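PDB 3D1L: putative NADP oxidoreductase BF3122 from Bacteroides fragilis, which is of unconfirmed function but probably acts as an NADP-dependent oxidoreductase with a Rossmann-type nucleotide-binding fold. Local coordinates for residues F140-S145 against D165-Q170. Numbering follows the deposited sequence.
Sequences FIEASS and DADSEQ
Glu142 reaches along the chain at Ala166 and Asp167 to meet the start of helix 168-198. Its side chain is extended beyond CG, with chi2 at -173°, and this carries the carboxylate up to Ser168. There OE1 accepts a hydrogen bond from Ser168 OG at 2.9 Å, through the lone pair on the side of the other oxygen. OE2 takes a second, weak bond from Ser168 N at 3.3 Å. The hydroxyl of Ser168 thus makes the main bond to the carboxylate within the contact, and its backbone N adds little. On the way, Glu142 CG passes 3.4 Å from Ala166 O. Arg171 grips the same site, with a salt bridge to Glu142 OE1 and a hydrogen bond to Ser168 OG, which also bonds Met107 N.

The backbones join one step back. Ala166 N donates to Ile141 O at 3.1 Å. A water also donates to Ile141 O, and links it to Asp165 OD1. On the residue before Ile141, the Phe140 ring meets Ala166 CB obliquely, with CD1 at 3.8 Å. Farther out, Asp165 OD2 forms a salt bridge with Lys153 of helix 146-157, and Phe140 packs on Val205 of the second subunit. Asp167 occupies the N-cap position, but its side chain makes no capping bond. Instead its backbone N bonds the side chain of Gln170, at OE1, over 2.9 Å.

Ile141 and Asp165 form a parallel bridge between strands 139-143 and 163-165, the last two in the sheet of this chain. Helix 146-157 connects them, a beta-alpha-beta crossover. The contact therefore closes the edge of the Rossmann-like sheet, where the chain leaves strand 163-165 for the long helix 168-198.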
loop_
_atom_site.group_PDB
_atom_site.type_symbol
_atom_site.label_atom_id
_atom_site.label_comp_id
_atom_site.label_asym_id
_atom_site.label_seq_id
_atom_site.Cartn_x
_atom_site.Cartn_y
_atom_site.Cartn_z
ATOM N N PHE B 140 -9.681 8.263 20.191
ATOM C CA PHE B 140 -10.244 9.552 20.607
ATOM C C PHE B 140 -11.539 9.418 21.373
ATOM O O PHE B 140 -12.442 8.656 20.964
ATOM C CB PHE B 140 -10.419 10.458 19.404
ATOM C CG PHE B 140 -9.172 10.574 18.597
ATOM C CD1 PHE B 140 -8.204 11.520 18.928
ATOM C CD2 PHE B 140 -8.928 9.694 17.542
ATOM C CE1 PHE B 140 -7.040 11.617 18.206
ATOM C CE2 PHE B 140 -7.766 9.781 16.831
ATOM C CZ PHE B 140 -6.820 10.746 17.158
ATOM N N ILE B 141 -11.607 10.149 22.495
ATOM C CA ILE B 141 -12.671 9.994 23.496
ATOM C C ILE B 141 -13.342 11.325 23.731
ATOM O O ILE B 141 -12.678 12.357 23.896
ATOM C CB ILE B 141 -12.124 9.489 24.868
ATOM C CG1 ILE B 141 -11.445 8.106 24.764
ATOM C CG2 ILE B 141 -13.230 9.505 25.989
ATOM C CD1 ILE B 141 -12.126 7.096 23.965
ATOM N N GLU B 142 -14.665 11.283 23.726
ATOM C CA GLU B 142 -15.514 12.392 24.145
ATOM C C GLU B 142 -16.620 11.740 24.989
ATOM O O GLU B 142 -16.988 10.588 24.727
ATOM C CB GLU B 142 -16.104 13.069 22.899
ATOM C CG GLU B 142 -16.304 14.572 23.007
ATOM C CD GLU B 142 -17.046 15.126 21.804
ATOM O OE1 GLU B 142 -17.258 14.357 20.842
ATOM O OE2 GLU B 142 -17.416 16.324 21.810
ATOM N N ALA B 143 -17.105 12.428 26.028
ATOM C CA ALA B 143 -18.258 11.945 26.800
ATOM C C ALA B 143 -19.067 13.084 27.424
ATOM O O ALA B 143 -18.589 14.209 27.527
ATOM C CB ALA B 143 -17.834 10.938 27.857
ATOM N N SER B 144 -20.298 12.764 27.824
ATOM C CA SER B 144 -21.251 13.708 28.444
ATOM C C SER B 144 -20.829 14.272 29.801
ATOM O O SER B 144 -21.404 15.253 30.261
ATOM C CB SER B 144 -22.602 13.035 28.617
ATOM O OG SER B 144 -22.421 11.820 29.328
ATOM N N SER B 145 -19.851 13.647 30.448
ATOM C CA SER B 145 -19.271 14.188 31.674
ATOM C C SER B 145 -17.833 13.728 31.821
ATOM O O SER B 145 -17.412 12.758 31.185
ATOM C CB SER B 145 -20.076 13.733 32.896
ATOM O OG SER B 145 -19.967 12.333 33.060
ATOM N N ASP B 165 -8.205 12.819 24.465
ATOM C CA ASP B 165 -9.469 13.536 24.554
ATOM C C ASP B 165 -9.550 14.384 23.305
ATOM O O ASP B 165 -8.627 15.158 22.996
ATOM C CB ASP B 165 -9.459 14.495 25.743
ATOM C CG ASP B 165 -9.441 13.786 27.079
ATOM O OD1 ASP B 165 -10.493 13.276 27.478
ATOM O OD2 ASP B 165 -8.379 13.756 27.747
ATOM N N ALA B 166 -10.652 14.266 22.578
ATOM C CA ALA B 166 -10.852 15.159 21.426
ATOM C C ALA B 166 -12.332 15.499 21.260
ATOM O O ALA B 166 -13.196 14.660 21.561
ATOM C CB ALA B 166 -10.260 14.528 20.144
ATOM N N ASP B 167 -12.635 16.720 20.833
ATOM C CA ASP B 167 -14.000 17.193 20.544
ATOM C C ASP B 167 -14.524 16.656 19.218
ATOM O O ASP B 167 -13.740 16.136 18.407
ATOM C CB ASP B 167 -14.001 18.716 20.446
ATOM C CG ASP B 167 -14.047 19.383 21.791
ATOM O OD1 ASP B 167 -14.172 18.663 22.813
ATOM O OD2 ASP B 167 -13.971 20.631 21.826
ATOM N N SER B 168 -15.818 16.841 18.956
ATOM C CA SER B 168 -16.404 16.335 17.720
ATOM C C SER B 168 -15.785 17.042 16.511
ATOM O O SER B 168 -15.626 16.446 15.434
ATOM C CB SER B 168 -17.929 16.467 17.738
ATOM O OG SER B 168 -18.526 15.376 18.439
ATOM N N GLU B 169 -15.414 18.307 16.739
ATOM C CA GLU B 169 -14.829 19.186 15.739
ATOM C C GLU B 169 -13.413 18.735 15.391
ATOM O O GLU B 169 -13.104 18.525 14.229
ATOM C CB GLU B 169 -14.878 20.652 16.225
ATOM C CG GLU B 169 -14.173 21.655 15.306
ATOM C CD GLU B 169 -14.559 23.115 15.585
ATOM O OE1 GLU B 169 -15.045 23.426 16.707
ATOM O OE2 GLU B 169 -14.369 23.965 14.677
ATOM N N GLN B 170 -12.555 18.558 16.388
ATOM C CA GLN B 170 -11.241 17.960 16.133
ATOM C C GLN B 170 -11.379 16.602 15.440
ATOM O O GLN B 170 -10.584 16.275 14.567
ATOM C CB GLN B 170 -10.447 17.769 17.426
ATOM C CG GLN B 170 -9.921 19.027 18.152
ATOM C CD GLN B 170 -9.438 18.693 19.574
ATOM O OE1 GLN B 170 -10.106 17.952 20.297
ATOM N NE2 GLN B 170 -8.273 19.214 19.960
HETATM O O HOH W 1 -12.744 14.236 25.899
#